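Long-range contacts in oligopeptide ABC transporter, periplasmic oligopeptide-binding protein, putative (Thermotoga maritima MSB8, PDB 5IPW), which probably binds oligopeptides in the periplasm as the solute-binding component of an ABC importer: residues Ser339-Asn344 and Ala489-Met494; Thr442-Gly447 and Glu469-Glu474. All coordinates share one frame; numbering follows the deposited sequence.

Contact 1. Residues Ser339-Asn344 and Ala489-Met494; sequences SRISLN and AMVWNM
The backbone carbonyl O of Asn493 takes two N-H groups from the Arg340 guanidinium: NE at 3.0 Å, and NH2 in a weak bond at 3.5 Å. That oxygen lies near the guanidinium plane, whereas NE stands above the plane of the carbonyl, 52° out of it. A bend at chi2 (79°) folds the arginine back over the neighbouring strand, and CB of Trp492 sits over one guanidinium face, toward its rim. The indole is turned 87° from that plane, its CD1 3.9 Å from Arg340 NH2, and meets Phe517 edge-to-face. NH2 also forms a salt bridge with Asp516, and an alanine here would probably leave that carboxylate without its mate and the Asn493 carbonyl without its side-chain donors.

The arginine and the tryptophan lie on one face of the mixed five-stranded sheet of a periplasmic-binding-protein lobe, in which strands 340-343 and 489-494 run antiparallel. Arg340 with Trp492 and Ser342 with Met490 are hydrogen-bonded pairs; Ser342 N reaches Met490 O at 3.0 Å. The Ile341-Val491 and Leu343-Ala489 pairs are non-hydrogen-bonded and put their side chains on the other face. There Ile341 CD1 lies 3.6 Å from Ala489 CB, while Leu343 CD2 approaches the same methyl at 3.9 Å. Ile341 CG1 meets Val491 CG1, and Trp454 of helix 448-462 packs on both residues.

Contact 2. Residues Thr442-Gly447 and Glu469-Glu474; sequences TITVTG and EIENLE
Strands 442-445 and 469-472 run parallel, their axes 4.7 Å apart and 26° from aligned, with Ile443 and Val445 each giving and taking a backbone hydrogen bond, as in Val445 N to Glu471 O at 2.9 Å. The strands belong to a beta-alpha-beta unit closed by helix 448-462. On the face covered by that helix Ile443 and Ile470 lie side by side, Ile470 CD1 touching Ile443 CB at 3.6 Å. Thr442, Thr444 and Glu471 share the other face. Glu471 extends beyond CG, which passes 3.5 Å from Thr442 CG2, and OE1 comes 3.1 Å from Thr444 OG1. Beside it Thr444 CG2 packs on Leu473 CD1.

At the end of its strand, Asn472 has CG anti to its own N (chi1 -179°), which carries OD1 across to Gly447 N at 2.8 Å; the donor lies in the carbonyl plane, although the N-H...O angle is only 136°. Thr446 OG1 donates to Leu473 O at 2.9 Å. Gly447 is the N-cap of helix 448-462 and Glu474 that of helix 475-484, its carboxylate taking Ser476 N. One face is thus apolar between the isoleucines, the other mixes methyl contacts with a Thr-Glu approach, and the side-chain-to-backbone bonds tie the segments together where they leave the sheet for their helices.

Of the four segments, strand 340-343 comes first, and the chain then passes through a largely helical excursion to strand 440-445. Helix 448-462 carries it to strand 467-472, where contact 2 closes the shorter loop; helix 475-484 then leads to strand 489-494, and contact 1 closes the longer one, which contains all of contact 2. The two contacts meet at adjacent strands: Thr444 N lies 2.8 Å from Ala489 O, a probable hydrogen bond, and Val491 CG2 packs 3.3 Å from Val445 CG1. The sheet order is 467-472, 440-445, 489-494, 340-343, with 589-591 at the far edge, joining the beta-alpha-beta unit to the antiparallel side.

Contact 1. Residues Ser339-Asn344 and Ala489-Met494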
loop_
_atom_site.group_PDB
_atom_site.type_symbol
_atom_site.label_atom_id
_atom_site.label_comp_id
_atom_site.label_asym_id
_atom_site.label_seq_id
_atom_site.Cartn_x
_atom_site.Cartn_y
_atom_site.Cartn_z
ATOM N N SER A 339 -15.589 -0.065 9.236
ATOM C CA SER A 339 -16.920 0.452 8.910
ATOM C C SER A 339 -17.181 1.801 9.567
ATOM O O SER A 339 -17.577 1.856 10.724
ATOM C CB SER A 339 -17.997 -0.551 9.333
ATOM O OG SER A 339 -19.276 -0.157 8.867
ATOM N N ARG A 340 -16.951 2.878 8.815
ATOM C CA ARG A 340 -17.161 4.243 9.300
ATOM C C ARG A 340 -18.360 4.900 8.619
ATOM O O ARG A 340 -18.922 4.349 7.675
ATOM C CB ARG A 340 -15.898 5.105 9.130
ATOM C CG ARG A 340 -15.234 5.100 7.758
ATOM C CD ARG A 340 -15.910 5.983 6.710
ATOM N NE ARG A 340 -15.165 5.936 5.452
ATOM C CZ ARG A 340 -15.200 6.856 4.487
ATOM N NH1 ARG A 340 -15.959 7.943 4.589
ATOM N NH2 ARG A 340 -14.456 6.679 3.399
ATOM N N ILE A 341 -18.741 6.077 9.115
ATOM C CA ILE A 341 -19.881 6.824 8.589
ATOM C C ILE A 341 -19.552 8.305 8.457
ATOM O O ILE A 341 -18.783 8.868 9.239
ATOM C CB ILE A 341 -21.135 6.654 9.481
ATOM C CG1 ILE A 341 -22.392 7.160 8.766
ATOM C CG2 ILE A 341 -20.971 7.370 10.818
ATOM C CD1 ILE A 341 -23.672 6.856 9.519
ATOM N N SER A 342 -20.127 8.926 7.439
ATOM C CA SER A 342 -20.125 10.374 7.338
ATOM C C SER A 342 -21.566 10.821 7.118
ATOM O O SER A 342 -22.348 10.140 6.452
ATOM C CB SER A 342 -19.192 10.866 6.224
ATOM O OG SER A 342 -19.285 10.071 5.062
ATOM N N LEU A 343 -21.925 11.939 7.732
ATOM C CA LEU A 343 -23.246 12.518 7.550
ATOM C C LEU A 343 -23.205 13.429 6.335
ATOM O O LEU A 343 -22.138 13.880 5.925
ATOM C CB LEU A 343 -23.660 13.304 8.796
ATOM C CG LEU A 343 -23.573 12.555 10.131
ATOM C CD1 LEU A 343 -23.694 13.542 11.278
ATOM C CD2 LEU A 343 -24.632 11.465 10.228
ATOM N N ASN A 344 -24.368 13.700 5.757
ATOM C CA ASN A 344 -24.438 14.547 4.580
ATOM C C ASN A 344 -24.366 16.018 4.994
ATOM O O ASN A 344 -25.367 16.618 5.366
ATOM C CB ASN A 344 -25.715 14.239 3.789
ATOM C CG ASN A 344 -25.740 14.911 2.432
ATOM O OD1 ASN A 344 -24.945 15.809 2.151
ATOM N ND2 ASN A 344 -26.665 14.485 1.582
ATOM N N ALA A 489 -26.871 9.774 5.460
ATOM C CA ALA A 489 -25.572 9.279 5.894
ATOM C C ALA A 489 -25.128 8.041 5.105
ATOM O O ALA A 489 -25.937 7.155 4.803
ATOM C CB ALA A 489 -25.609 8.977 7.378
ATOM N N MET A 490 -23.831 8.005 4.792
ATOM C CA MET A 490 -23.197 6.927 4.030
ATOM C C MET A 490 -22.118 6.246 4.865
ATOM O O MET A 490 -21.241 6.925 5.428
ATOM C CB MET A 490 -22.511 7.504 2.786
ATOM C CG MET A 490 -23.441 8.030 1.708
ATOM S SD MET A 490 -24.190 6.691 0.775
ATOM C CE MET A 490 -24.881 7.577 -0.607
ATOM N N VAL A 491 -22.153 4.915 4.931
ATOM C CA VAL A 491 -21.057 4.175 5.563
ATOM C C VAL A 491 -20.148 3.538 4.508
ATOM O O VAL A 491 -20.598 3.081 3.446
ATOM C CB VAL A 491 -21.522 3.113 6.611
ATOM C CG1 VAL A 491 -22.793 3.557 7.328
ATOM C CG2 VAL A 491 -21.701 1.735 5.991
ATOM N N TRP A 492 -18.861 3.519 4.827
ATOM C CA TRP A 492 -17.848 2.879 3.998
ATOM C C TRP A 492 -16.689 2.513 4.910
ATOM O O TRP A 492 -16.553 3.085 5.998
ATOM C CB TRP A 492 -17.365 3.850 2.920
ATOM C CG TRP A 492 -16.609 3.221 1.783
ATOM C CD1 TRP A 492 -15.267 3.316 1.528
ATOM C CD2 TRP A 492 -17.160 2.433 0.727
ATOM N NE1 TRP A 492 -14.953 2.627 0.383
ATOM C CE2 TRP A 492 -16.097 2.077 -0.129
ATOM C CE3 TRP A 492 -18.449 1.993 0.420
ATOM C CZ2 TRP A 492 -16.287 1.297 -1.261
ATOM C CZ3 TRP A 492 -18.632 1.220 -0.705
ATOM C CH2 TRP A 492 -17.559 0.877 -1.530
ATOM N N ASN A 493 -15.859 1.570 4.475
ATOM C CA ASN A 493 -14.638 1.258 5.212
ATOM C C ASN A 493 -13.672 2.418 5.091
ATOM O O ASN A 493 -13.973 3.423 4.453
ATOM C CB ASN A 493 -13.995 -0.030 4.701
ATOM C CG ASN A 493 -13.515 0.080 3.264
ATOM O OD1 ASN A 493 -12.702 0.945 2.926
ATOM N ND2 ASN A 493 -14.020 -0.798 2.409
ATOM N N MET A 494 -12.508 2.286 5.708
ATOM C CA MET A 494 -11.471 3.286 5.553
ATOM C C MET A 494 -10.120 2.606 5.426
ATOM O O MET A 494 -9.290 2.683 6.323
ATOM C CB MET A 494 -11.494 4.244 6.736
ATOM C CG MET A 494 -10.605 5.461 6.564
ATOM S SD MET A 494 -10.011 6.029 8.160
ATOM C CE MET A 494 -9.018 7.428 7.646
#

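Contact 2. Residues Thr442-Gly447 and Glu469-Glu474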
loop_
_atom_site.group_PDB
_atom_site.type_symbol
_atom_site.label_atom_id
_atom_site.label_comp_id
_atom_site.label_asym_id
_atom_site.label_seq_id
_atom_site.Cartn_x
_atom_site.Cartn_y
_atom_site.Cartn_z
ATOM N N THR A 442 -31.822 8.226 7.885
ATOM C CA THR A 442 -31.541 6.891 7.379
ATOM C C THR A 442 -30.046 6.719 7.115
ATOM O O THR A 442 -29.417 7.562 6.478
ATOM C CB THR A 442 -32.338 6.619 6.089
ATOM O OG1 THR A 442 -33.715 6.406 6.418
ATOM C CG2 THR A 442 -31.810 5.385 5.360
ATOM N N ILE A 443 -29.494 5.619 7.620
ATOM C CA ILE A 443 -28.121 5.240 7.332
ATOM C C ILE A 443 -28.131 4.374 6.090
ATOM O O ILE A 443 -28.791 3.333 6.051
ATOM C CB ILE A 443 -27.481 4.450 8.491
ATOM C CG1 ILE A 443 -27.423 5.314 9.754
ATOM C CG2 ILE A 443 -26.077 3.987 8.111
ATOM C CD1 ILE A 443 -27.069 4.545 11.008
ATOM N N THR A 444 -27.396 4.819 5.078
ATOM C CA THR A 444 -27.293 4.101 3.824
ATOM C C THR A 444 -26.018 3.282 3.809
ATOM O O THR A 444 -24.925 3.820 4.013
ATOM C CB THR A 444 -27.241 5.077 2.642
ATOM O OG1 THR A 444 -28.345 5.982 2.728
ATOM C CG2 THR A 444 -27.288 4.320 1.310
ATOM N N VAL A 445 -26.163 1.982 3.556
ATOM C CA VAL A 445 -25.019 1.088 3.432
ATOM C C VAL A 445 -25.157 0.233 2.184
ATOM O O VAL A 445 -26.204 0.220 1.539
ATOM C CB VAL A 445 -24.881 0.151 4.657
ATOM C CG1 VAL A 445 -24.954 0.944 5.950
ATOM C CG2 VAL A 445 -25.957 -0.929 4.660
ATOM N N THR A 446 -24.086 -0.478 1.853
ATOM C CA THR A 446 -24.144 -1.546 0.860
ATOM C C THR A 446 -23.324 -2.729 1.376
ATOM O O THR A 446 -22.149 -2.583 1.713
ATOM C CB THR A 446 -23.678 -1.074 -0.533
ATOM O OG1 THR A 446 -23.720 -2.169 -1.454
ATOM C CG2 THR A 446 -22.275 -0.486 -0.488
ATOM N N GLY A 447 -23.972 -3.886 1.485
ATOM C CA GLY A 447 -23.327 -5.096 1.993
ATOM C C GLY A 447 -23.841 -5.529 3.353
ATOM O O GLY A 447 -23.853 -4.743 4.306
ATOM N N GLU A 469 -32.730 4.337 10.842
ATOM C CA GLU A 469 -33.040 3.089 10.155
ATOM C C GLU A 469 -31.896 2.790 9.198
ATOM O O GLU A 469 -31.072 3.659 8.904
ATOM C CB GLU A 469 -34.346 3.191 9.365
ATOM C CG GLU A 469 -35.570 3.533 10.200
ATOM C CD GLU A 469 -35.901 2.493 11.259
ATOM O OE1 GLU A 469 -35.481 1.321 11.127
ATOM O OE2 GLU A 469 -36.596 2.860 12.230
ATOM N N ILE A 470 -31.861 1.556 8.714
ATOM C CA ILE A 470 -30.756 1.071 7.908
ATOM C C ILE A 470 -31.285 0.606 6.563
ATOM O O ILE A 470 -32.086 -0.327 6.503
ATOM C CB ILE A 470 -30.055 -0.116 8.607
ATOM C CG1 ILE A 470 -29.569 0.275 10.013
ATOM C CG2 ILE A 470 -28.906 -0.647 7.761
ATOM C CD1 ILE A 470 -28.627 1.460 10.066
ATOM N N GLU A 471 -30.849 1.255 5.485
ATOM C CA GLU A 471 -31.171 0.773 4.145
ATOM C C GLU A 471 -29.919 0.181 3.509
ATOM O O GLU A 471 -28.849 0.790 3.512
ATOM C CB GLU A 471 -31.820 1.861 3.264
ATOM C CG GLU A 471 -30.945 3.048 2.866
ATOM C CD GLU A 471 -31.657 4.037 1.938
ATOM O OE1 GLU A 471 -30.991 4.971 1.445
ATOM O OE2 GLU A 471 -32.873 3.889 1.688
ATOM N N ASN A 472 -30.069 -1.033 2.997
ATOM C CA ASN A 472 -28.999 -1.733 2.320
ATOM C C ASN A 472 -29.265 -1.682 0.826
ATOM O O ASN A 472 -30.194 -2.318 0.334
ATOM C CB ASN A 472 -28.944 -3.183 2.797
ATOM C CG ASN A 472 -27.819 -3.971 2.149
ATOM O OD1 ASN A 472 -26.696 -3.484 2.032
ATOM N ND2 ASN A 472 -28.115 -5.190 1.722
ATOM N N LEU A 473 -28.455 -0.917 0.105
ATOM C CA LEU A 473 -28.654 -0.746 -1.325
ATOM C C LEU A 473 -27.664 -1.574 -2.113
ATOM O O LEU A 473 -26.545 -1.826 -1.669
ATOM C CB LEU A 473 -28.504 0.725 -1.723
ATOM C CG LEU A 473 -29.252 1.753 -0.868
ATOM C CD1 LEU A 473 -29.017 3.156 -1.413
ATOM C CD2 LEU A 473 -30.739 1.435 -0.802
ATOM N N GLU A 474 -28.092 -1.988 -3.295
ATOM C CA GLU A 474 -27.205 -2.607 -4.262
ATOM C C GLU A 474 -26.086 -1.617 -4.673
ATOM O O GLU A 474 -26.316 -0.415 -4.786
ATOM C CB GLU A 474 -28.040 -3.102 -5.451
ATOM C CG GLU A 474 -27.262 -3.524 -6.684
ATOM C CD GLU A 474 -27.093 -2.396 -7.680
ATOM O OE1 GLU A 474 -28.066 -1.646 -7.921
ATOM O OE2 GLU A 474 -25.979 -2.266 -8.227
#